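Local coordinates for protein FACT complex subunit (Chaetomium thermophilum var. thermophilum, PDB 4KHB) that probably reorganises nucleosomes as part of the FACT histone chaperone, here represented by the PH-like Spt16 domain that pairs with the Pob3 N-terminal domain, at residues Leu38-Arg43 against Arg94-Arg99; Asn50-Ala55 against Leu66-Leu71; Glu10-Asp15 against Asn33-Leu38. One frame throughout, in Å; residues are numbered along the deposited sequence.

Interaction 1: Leu38-Arg43 against Arg94-Arg99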
loop_
_atom_site.group_PDB
_atom_site.type_symbol
_atom_site.label_atom_id
_atom_site.label_comp_id
_atom_site.label_asym_id
_atom_site.label_seq_id
_atom_site.Cartn_x
_atom_site.Cartn_y
_atom_site.Cartn_z
ATOM N N LEU A 38 0.214 1.481 8.547
ATOM C CA LEU A 38 0.672 2.556 7.683
ATOM C C LEU A 38 -0.066 2.545 6.349
ATOM O O LEU A 38 -0.238 1.493 5.732
ATOM C CB LEU A 38 2.185 2.455 7.473
ATOM C CG LEU A 38 2.962 2.308 8.784
ATOM C CD1 LEU A 38 4.447 2.103 8.555
ATOM C CD2 LEU A 38 2.721 3.520 9.665
ATOM N N PRO A 39 -0.504 3.729 5.903
ATOM C CA PRO A 39 -1.250 3.866 4.649
ATOM C C PRO A 39 -0.316 3.903 3.444
ATOM O O PRO A 39 0.407 4.882 3.246
ATOM C CB PRO A 39 -1.963 5.210 4.822
ATOM C CG PRO A 39 -1.060 5.999 5.723
ATOM C CD PRO A 39 -0.414 5.001 6.647
ATOM N N ILE A 40 -0.323 2.835 2.655
ATOM C CA ILE A 40 0.540 2.757 1.484
ATOM C C ILE A 40 -0.266 2.507 0.214
ATOM O O ILE A 40 -0.772 1.402 -0.011
ATOM C CB ILE A 40 1.615 1.658 1.646
ATOM C CG1 ILE A 40 2.435 1.900 2.916
ATOM C CG2 ILE A 40 2.535 1.613 0.434
ATOM C CD1 ILE A 40 3.440 0.803 3.233
ATOM N N MET A 41 -0.376 3.551 -0.607
ATOM C CA MET A 41 -1.051 3.486 -1.903
ATOM C C MET A 41 -2.492 2.992 -1.805
ATOM O O MET A 41 -2.949 2.200 -2.634
ATOM C CB MET A 41 -0.247 2.630 -2.884
ATOM C CG MET A 41 1.132 3.205 -3.181
ATOM S SD MET A 41 1.051 4.764 -4.086
ATOM C CE MET A 41 2.613 5.525 -3.630
ATOM N N GLY A 42 -3.201 3.473 -0.789
ATOM C CA GLY A 42 -4.611 3.168 -0.643
ATOM C C GLY A 42 -4.848 1.924 0.181
ATOM O O GLY A 42 -5.977 1.439 0.288
ATOM N N ARG A 43 -3.777 1.402 0.768
ATOM C CA ARG A 43 -3.859 0.155 1.509
ATOM C C ARG A 43 -3.289 0.330 2.908
ATOM O O ARG A 43 -2.173 0.824 3.080
ATOM C CB ARG A 43 -3.116 -0.950 0.757
ATOM C CG ARG A 43 -3.059 -2.284 1.487
ATOM C CD ARG A 43 -2.572 -3.391 0.563
ATOM N NE ARG A 43 -3.372 -3.458 -0.658
ATOM C CZ ARG A 43 -4.575 -4.018 -0.737
ATOM N NH1 ARG A 43 -5.129 -4.568 0.336
ATOM N NH2 ARG A 43 -5.228 -4.028 -1.891
ATOM N N ARG A 94 13.569 -1.381 5.303
ATOM C CA ARG A 94 14.500 -0.778 6.255
ATOM C C ARG A 94 13.881 0.445 6.918
ATOM O O ARG A 94 13.971 0.617 8.136
ATOM C CB ARG A 94 15.807 -0.372 5.564
ATOM C CG ARG A 94 17.064 -0.731 6.347
ATOM C CD ARG A 94 18.138 -1.318 5.452
ATOM N NE ARG A 94 19.228 -1.936 6.204
ATOM C CZ ARG A 94 20.507 -1.851 5.850
ATOM N NH1 ARG A 94 20.848 -1.133 4.788
ATOM N NH2 ARG A 94 21.449 -2.440 6.576
ATOM N N SER A 95 13.249 1.291 6.105
ATOM C CA SER A 95 12.594 2.490 6.615
ATOM C C SER A 95 11.582 3.062 5.628
ATOM O O SER A 95 11.624 2.763 4.432
ATOM C CB SER A 95 13.632 3.562 6.957
ATOM O OG SER A 95 14.232 4.080 5.781
ATOM N N LEU A 96 10.671 3.881 6.147
ATOM C CA LEU A 96 9.785 4.689 5.315
ATOM C C LEU A 96 9.528 6.041 5.977
ATOM O O LEU A 96 9.533 6.151 7.208
ATOM C CB LEU A 96 8.478 3.956 4.994
ATOM C CG LEU A 96 7.807 3.077 6.045
ATOM C CD1 LEU A 96 7.074 3.929 7.054
ATOM C CD2 LEU A 96 6.862 2.090 5.377
ATOM N N THR A 97 9.296 7.065 5.161
ATOM C CA THR A 97 9.098 8.418 5.671
ATOM C C THR A 97 7.776 9.021 5.201
ATOM O O THR A 97 7.434 8.957 4.017
ATOM C CB THR A 97 10.273 9.350 5.271
ATOM O OG1 THR A 97 11.469 8.941 5.950
ATOM C CG2 THR A 97 9.971 10.800 5.627
ATOM N N PHE A 98 7.029 9.588 6.141
ATOM C CA PHE A 98 5.806 10.310 5.819
ATOM C C PHE A 98 5.995 11.787 6.123
ATOM O O PHE A 98 6.874 12.161 6.907
ATOM C CB PHE A 98 4.613 9.785 6.623
ATOM C CG PHE A 98 4.200 8.385 6.277
ATOM C CD1 PHE A 98 4.728 7.298 6.955
ATOM C CD2 PHE A 98 3.252 8.161 5.288
ATOM C CE1 PHE A 98 4.331 6.010 6.640
ATOM C CE2 PHE A 98 2.851 6.877 4.966
ATOM C CZ PHE A 98 3.393 5.799 5.643
ATOM N N ARG A 99 5.173 12.623 5.499
ATOM C CA ARG A 99 5.173 14.048 5.795
ATOM C C ARG A 99 3.750 14.535 6.041
ATOM O O ARG A 99 2.798 14.040 5.428
ATOM C CB ARG A 99 5.847 14.858 4.678
ATOM C CG ARG A 99 4.982 15.069 3.447
ATOM C CD ARG A 99 5.592 16.098 2.511
ATOM N NE ARG A 99 4.618 16.565 1.530
ATOM C CZ ARG A 99 4.854 17.518 0.637
ATOM N NH1 ARG A 99 6.039 18.112 0.591
ATOM N NH2 ARG A 99 3.903 17.883 -0.209
#

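Interaction 2: Asn50-Ala55 against Leu66-Leu71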
loop_
_atom_site.group_PDB
_atom_site.type_symbol
_atom_site.label_atom_id
_atom_site.label_comp_id
_atom_site.label_asym_id
_atom_site.label_seq_id
_atom_site.Cartn_x
_atom_site.Cartn_y
_atom_site.Cartn_z
ATOM N N ASN A 50 7.637 -5.468 17.089
ATOM C CA ASN A 50 8.865 -6.256 17.187
ATOM C C ASN A 50 9.724 -6.147 15.931
ATOM O O ASN A 50 10.827 -6.698 15.862
ATOM C CB ASN A 50 8.528 -7.724 17.468
ATOM C CG ASN A 50 7.925 -7.932 18.844
ATOM O OD1 ASN A 50 7.922 -7.029 19.679
ATOM N ND2 ASN A 50 7.411 -9.132 19.087
ATOM N N THR A 51 9.196 -5.439 14.939
ATOM C CA THR A 51 9.838 -5.274 13.645
ATOM C C THR A 51 10.500 -3.893 13.579
ATOM O O THR A 51 11.351 -3.631 12.722
ATOM C CB THR A 51 8.794 -5.482 12.512
ATOM O OG1 THR A 51 9.294 -6.420 11.551
ATOM C CG2 THR A 51 8.458 -4.183 11.814
ATOM N N ILE A 52 10.135 -3.030 14.525
ATOM C CA ILE A 52 10.532 -1.621 14.505
ATOM C C ILE A 52 11.732 -1.305 15.405
ATOM O O ILE A 52 11.792 -1.737 16.556
ATOM C CB ILE A 52 9.335 -0.718 14.898
ATOM C CG1 ILE A 52 8.293 -0.715 13.776
ATOM C CG2 ILE A 52 9.788 0.709 15.180
ATOM C CD1 ILE A 52 6.928 -0.216 14.204
ATOM N N LYS A 53 12.685 -0.553 14.857
ATOM C CA LYS A 53 13.861 -0.094 15.594
ATOM C C LYS A 53 13.556 1.180 16.383
ATOM O O LYS A 53 13.606 1.182 17.614
ATOM C CB LYS A 53 15.019 0.152 14.623
ATOM C CG LYS A 53 16.358 0.420 15.292
ATOM C CD LYS A 53 17.469 0.479 14.259
ATOM C CE LYS A 53 18.825 0.235 14.891
ATOM N NZ LYS A 53 19.497 1.517 15.241
ATOM N N ASN A 54 13.246 2.262 15.669
ATOM C CA ASN A 54 12.880 3.523 16.310
ATOM C C ASN A 54 11.996 4.402 15.427
ATOM O O ASN A 54 11.791 4.101 14.248
ATOM C CB ASN A 54 14.137 4.295 16.731
ATOM C CG ASN A 54 15.125 4.483 15.590
ATOM O OD1 ASN A 54 14.776 4.982 14.520
ATOM N ND2 ASN A 54 16.371 4.084 15.818
ATOM N N ALA A 55 11.485 5.490 15.999
ATOM C CA ALA A 55 10.699 6.465 15.246
ATOM C C ALA A 55 11.119 7.887 15.600
ATOM O O ALA A 55 11.316 8.209 16.776
ATOM C CB ALA A 55 9.216 6.271 15.515
ATOM N N LEU A 66 7.830 12.142 9.759
ATOM C CA LEU A 66 7.892 10.966 10.617
ATOM C C LEU A 66 8.694 9.868 9.938
ATOM O O LEU A 66 8.262 9.317 8.923
ATOM C CB LEU A 66 6.486 10.450 10.924
ATOM C CG LEU A 66 6.410 9.465 12.093
ATOM C CD1 LEU A 66 6.721 10.149 13.414
ATOM C CD2 LEU A 66 5.055 8.787 12.138
ATOM N N ARG A 67 9.864 9.555 10.483
ATOM C CA ARG A 67 10.649 8.449 9.949
ATOM C C ARG A 67 10.658 7.246 10.876
ATOM O O ARG A 67 11.072 7.338 12.035
ATOM C CB ARG A 67 12.079 8.878 9.617
ATOM C CG ARG A 67 13.055 7.712 9.564
ATOM C CD ARG A 67 14.012 7.844 8.400
ATOM N NE ARG A 67 15.351 8.231 8.831
ATOM C CZ ARG A 67 16.470 7.830 8.237
ATOM N NH1 ARG A 67 16.413 7.012 7.194
ATOM N NH2 ARG A 67 17.646 8.237 8.692
ATOM N N ILE A 68 10.180 6.120 10.356
ATOM C CA ILE A 68 10.192 4.871 11.098
ATOM C C ILE A 68 11.294 3.956 10.565
ATOM O O ILE A 68 11.283 3.584 9.388
ATOM C CB ILE A 68 8.829 4.161 10.998
ATOM C CG1 ILE A 68 7.722 5.058 11.564
ATOM C CG2 ILE A 68 8.864 2.831 11.730
ATOM C CD1 ILE A 68 6.324 4.685 11.112
ATOM N N ASN A 69 12.245 3.600 11.426
ATOM C CA ASN A 69 13.304 2.663 11.054
ATOM C C ASN A 69 13.006 1.258 11.552
ATOM O O ASN A 69 12.573 1.070 12.691
ATOM C CB ASN A 69 14.678 3.133 11.552
ATOM C CG ASN A 69 15.131 4.421 10.889
ATOM O OD1 ASN A 69 15.497 4.429 9.713
ATOM N ND2 ASN A 69 15.119 5.512 11.642
ATOM N N PHE A 70 13.234 0.271 10.693
ATOM C CA PHE A 70 12.911 -1.108 11.024
ATOM C C PHE A 70 14.155 -1.923 11.373
ATOM O O PHE A 70 15.272 -1.545 11.017
ATOM C CB PHE A 70 12.181 -1.747 9.845
ATOM C CG PHE A 70 10.850 -1.119 9.548
ATOM C CD1 PHE A 70 9.709 -1.564 10.190
ATOM C CD2 PHE A 70 10.738 -0.085 8.628
ATOM C CE1 PHE A 70 8.476 -0.998 9.925
ATOM C CE2 PHE A 70 9.507 0.490 8.358
ATOM C CZ PHE A 70 8.375 0.033 9.007
ATOM N N LEU A 71 13.959 -3.047 12.057
ATOM C CA LEU A 71 15.064 -3.945 12.370
ATOM C C LEU A 71 15.405 -4.826 11.173
ATOM O O LEU A 71 14.540 -5.513 10.623
ATOM C CB LEU A 71 14.736 -4.797 13.599
ATOM C CG LEU A 71 14.555 -3.992 14.887
ATOM C CD1 LEU A 71 13.865 -4.809 15.967
ATOM C CD2 LEU A 71 15.900 -3.488 15.375
HETATM O O HOH W 1 12.493 -7.251 11.566
#

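Interaction 3: Glu10-Asp15 against Asn33-Leu38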
loop_
_atom_site.group_PDB
_atom_site.type_symbol
_atom_site.label_atom_id
_atom_site.label_comp_id
_atom_site.label_asym_id
_atom_site.label_seq_id
_atom_site.Cartn_x
_atom_site.Cartn_y
_atom_site.Cartn_z
ATOM N N GLU A 10 2.513 -12.007 15.246
ATOM C CA GLU A 10 1.519 -11.844 14.192
ATOM C C GLU A 10 0.567 -10.715 14.562
ATOM O O GLU A 10 -0.054 -10.747 15.627
ATOM C CB GLU A 10 0.738 -13.151 14.024
ATOM C CG GLU A 10 -0.628 -12.993 13.374
ATOM C CD GLU A 10 -1.393 -14.298 13.325
ATOM O OE1 GLU A 10 -2.594 -14.287 13.660
ATOM O OE2 GLU A 10 -0.793 -15.334 12.964
ATOM N N SER A 11 0.456 -9.719 13.688
ATOM C CA SER A 11 -0.384 -8.563 13.969
ATOM C C SER A 11 -1.861 -8.935 13.905
ATOM O O SER A 11 -2.565 -8.898 14.916
ATOM C CB SER A 11 -0.077 -7.423 12.994
ATOM O OG SER A 11 1.252 -6.954 13.152
ATOM N N TYR A 12 -2.321 -9.301 12.712
ATOM C CA TYR A 12 -3.725 -9.641 12.502
ATOM C C TYR A 12 -3.877 -10.950 11.729
ATOM O O TYR A 12 -2.952 -11.385 11.038
ATOM C CB TYR A 12 -4.439 -8.514 11.746
ATOM C CG TYR A 12 -4.382 -7.163 12.422
ATOM C CD1 TYR A 12 -5.142 -6.893 13.553
ATOM C CD2 TYR A 12 -3.569 -6.156 11.922
ATOM C CE1 TYR A 12 -5.090 -5.654 14.166
ATOM C CE2 TYR A 12 -3.510 -4.918 12.526
ATOM C CZ TYR A 12 -4.272 -4.674 13.647
ATOM O OH TYR A 12 -4.213 -3.439 14.250
ATOM N N LYS A 13 -5.042 -11.579 11.862
ATOM C CA LYS A 13 -5.344 -12.814 11.144
ATOM C C LYS A 13 -6.393 -12.524 10.066
ATOM O O LYS A 13 -6.397 -13.151 9.007
ATOM C CB LYS A 13 -5.857 -13.879 12.113
ATOM C CG LYS A 13 -5.124 -15.216 12.001
ATOM C CD LYS A 13 -4.736 -15.546 10.570
ATOM C CE LYS A 13 -4.203 -16.964 10.450
ATOM N NZ LYS A 13 -3.781 -17.272 9.057
ATOM N N ARG A 14 -7.276 -11.565 10.345
ATOM C CA ARG A 14 -8.392 -11.243 9.453
ATOM C C ARG A 14 -8.537 -9.747 9.194
ATOM O O ARG A 14 -8.115 -8.920 10.007
ATOM C CB ARG A 14 -9.707 -11.749 10.054
ATOM C CG ARG A 14 -9.954 -13.240 9.966
ATOM C CD ARG A 14 -11.254 -13.589 10.681
ATOM N NE ARG A 14 -12.412 -12.879 10.142
ATOM C CZ ARG A 14 -13.484 -13.481 9.637
ATOM N NH1 ARG A 14 -13.554 -14.805 9.629
ATOM N NH2 ARG A 14 -14.498 -12.767 9.168
ATOM N N ASP A 15 -9.139 -9.411 8.054
ATOM C CA ASP A 15 -9.343 -8.019 7.657
ATOM C C ASP A 15 -10.197 -7.233 8.660
ATOM O O ASP A 15 -9.938 -6.056 8.917
ATOM C CB ASP A 15 -9.962 -7.948 6.256
ATOM C CG ASP A 15 -8.962 -8.282 5.156
ATOM O OD1 ASP A 15 -7.889 -7.641 5.114
ATOM O OD2 ASP A 15 -9.246 -9.184 4.338
ATOM N N ASN A 33 -2.865 -4.502 19.708
ATOM C CA ASN A 33 -2.323 -5.623 18.972
ATOM C C ASN A 33 -0.825 -5.462 18.725
ATOM O O ASN A 33 -0.249 -6.172 17.898
ATOM C CB ASN A 33 -3.105 -5.794 17.668
ATOM C CG ASN A 33 -4.549 -6.220 17.909
ATOM O OD1 ASN A 33 -4.812 -7.257 18.519
ATOM N ND2 ASN A 33 -5.490 -5.396 17.461
ATOM N N ASN A 34 -0.208 -4.519 19.443
ATOM C CA ASN A 34 1.226 -4.255 19.327
ATOM C C ASN A 34 1.605 -3.954 17.890
ATOM O O ASN A 34 2.596 -4.477 17.377
ATOM C CB ASN A 34 2.068 -5.426 19.858
ATOM C CG ASN A 34 2.920 -5.039 21.058
ATOM O OD1 ASN A 34 3.263 -3.870 21.241
ATOM N ND2 ASN A 34 3.292 -6.026 21.862
ATOM N N THR A 35 0.816 -3.105 17.242
ATOM C CA THR A 35 0.933 -2.929 15.804
ATOM C C THR A 35 0.649 -1.483 15.408
ATOM O O THR A 35 -0.209 -0.818 16.000
ATOM C CB THR A 35 -0.060 -3.864 15.067
ATOM O OG1 THR A 35 0.207 -5.231 15.413
ATOM C CG2 THR A 35 0.034 -3.694 13.558
ATOM N N ILE A 36 1.387 -1.000 14.413
ATOM C CA ILE A 36 1.071 0.257 13.751
ATOM C C ILE A 36 0.588 -0.061 12.337
ATOM O O ILE A 36 1.021 -1.046 11.732
ATOM C CB ILE A 36 2.275 1.233 13.727
ATOM C CG1 ILE A 36 3.321 0.797 12.698
ATOM C CG2 ILE A 36 2.907 1.328 15.107
ATOM C CD1 ILE A 36 4.429 1.819 12.478
ATOM N N VAL A 37 -0.319 0.761 11.818
ATOM C CA VAL A 37 -0.880 0.541 10.489
ATOM C C VAL A 37 -0.570 1.727 9.592
ATOM O O VAL A 37 -1.024 2.843 9.842
ATOM C CB VAL A 37 -2.407 0.317 10.535
ATOM C CG1 VAL A 37 -2.938 0.031 9.139
ATOM C CG2 VAL A 37 -2.757 -0.814 11.485
ATOM N N LEU A 38 0.214 1.481 8.547
ATOM C CA LEU A 38 0.672 2.556 7.683
ATOM C C LEU A 38 -0.066 2.545 6.349
ATOM O O LEU A 38 -0.238 1.493 5.732
ATOM C CB LEU A 38 2.185 2.455 7.473
ATOM C CG LEU A 38 2.962 2.308 8.784
ATOM C CD1 LEU A 38 4.447 2.103 8.555
ATOM C CD2 LEU A 38 2.721 3.520 9.665
#

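Interaction 1: Leu38-Arg43 against Arg94-Arg99
Leu38 and Phe98 direct their side chains at each other from the two sheets of this PH-like fold, whose packing here is nearly orthogonal: strand segments 38-40 and 94-99 make an angle of 87°, with their axes 9.9 Å apart. No hydrogen bond joins the segments, and the contact is a buried meeting of apolar groups. Leu38 approaches Leu96 obliquely, and its CD1 is close against Leu96 CD1 at 3.5 Å. Leu96 carries its CG between its own backbone N and carbonyl carbon (chi1 38°), a cramped setting in which both methyls face Leu38 CD1, and Leu96 CD2 also reaches Ile40 CD1 at 4.2 Å.

Phe98 brings the CE2 and CZ end of its ring to the other strand. Its CZ is 4.0 Å from Leu38 CB, at a slant to the ring, and equally far from Pro39 CD. Phe47 and Ile27 add to the surrounding apolar core. Beyond Ile40 the chain turns back through Met41 and Gly42, a two-residue hairpin turn closed by mutual backbone bonds of Ile40 and Arg43. Strand 91-100 pairs with 63-70 within the chain, and residues 95-99 also pair antiparallel with a strand of the Pob3N chain, continuing the sheet across the heterodimer. Pro39 O lies in the plane of the Phe98 ring at its edge, 3.6 Å from Phe98 CE2.

Interaction 2: Asn50-Ala55 against Leu66-Leu71
Asn69 O is gripped by two consecutive backbone amides, Lys53 N at 2.7 Å and Asn54 N at 3.3 Å, the signature of a classic beta bulge in the antiparallel hairpin of strands 52-60 and 63-70 of the PH-like domain. Both donors are tilted out of the carbonyl plane, and the Asn54 bond is the longer. The extra residue shifts the register by one between the Ile52-Phe70 pair and the hydrogen-bonded pair Asn54-Asn69. There the side chains repeat the link: they run side by side, and Asn69 ND2 donates to Asn54 OD1 at 2.9 Å in the carbonyl plane of Asn54. The two amides are nonetheless turned 82° against each other. With CG between backbone N and carbonyl carbon (chi1 53°), the Asn54 side chain lies alongside that of Asn69.

At the Thr51 end, Leu71 N bonds to Thr51 O at 2.8 Å and almost straight, 174° at the hydrogen. A water donates to Leu71 O and accepts a weak bond from Thr51 OG1, while Asn109 of the Pob3N chain donates to Leu71 O. Ile52 and Ile68 turn to the core, where Ile36 meets both. The Phe70 ring has Ile68 CG2 over one face, 3.9 Å above the plane and towards the rim. At the ring edge, Thr51 CG2 presses in to 3.3 Å from Phe70 CD1.

Interaction 3: Glu10-Asp15 against Asn33-Leu38
Tyr12 and Ser11, in the N-terminal loop 10-15, lie against Asn33, just before strand 35-40 of the PH-like domain, and against Thr35 and Val37 on it. From CB, Tyr12 sets out with CG beside its own backbone N and anti to the carbonyl carbon (chi1 -58°), which brings the ring toward Asn33, Thr35 and Val37. On one side of the ring CD1 is at the limit of contact with the Asn33 amide, and CE1 comes much nearer, 3.3 Å from Asn33 ND2. The approach is oblique, with ring and amide planes 69° apart. On the other side CE2 rests 3.9 Å from Thr35 CG2. At the tip, OH is 4.1 Å from Val37 CG2, a methyl that lies near the ring plane at its edge. The hydroxyl's polar partner is Asp30 OD2, the same carboxylate oxygen that takes a bond from Asn33 ND2, so Asp30 ties together the two side chains that meet at CE1.

Next to the ring, Ser11 OG comes within 3.0 Å of Thr35 OG1. Ser11 OG is hydrogen-bonded to Arg106 O of the Pob3N chain. Thr35 OG1 in turn donates to Asn33 O at 2.7 Å, arriving from well above that carbonyl's plane. It thereby bridges the turn in which Asn34 and Thr35 face Asp30 as a G1 beta bulge.

The loop thus sits between the partner protein, which also bonds to the backbone of Ser11 and Tyr12, and the sheet in which strand 35-40 lies between 28-30 and 43-48, with His48 of the latter against Ser11. Ile36 points away from the loop, towards strand 63-70 of the second sheet.

In the fold
From the N terminus, interaction 3 closes first, bringing loop 10-15 together with the start of strand 35-40 after the chain has passed through strand 28-30. Interaction 1 opens from the end of that strand, its segment overlapping that of interaction 3 at Leu38, and closes at strand 91-100, spanning both sheets. Nested inside this long loop, interaction 2 builds the hairpin of strands 52-60 and 63-70, whose second strand then pairs with 91-100. Interaction 3 therefore lies in series with the other two, and none cross. Ile36, Ile52 and Ile68 link interactions 2 and 3 through the core, so the N-terminal loop, first sheet and second sheet form one body.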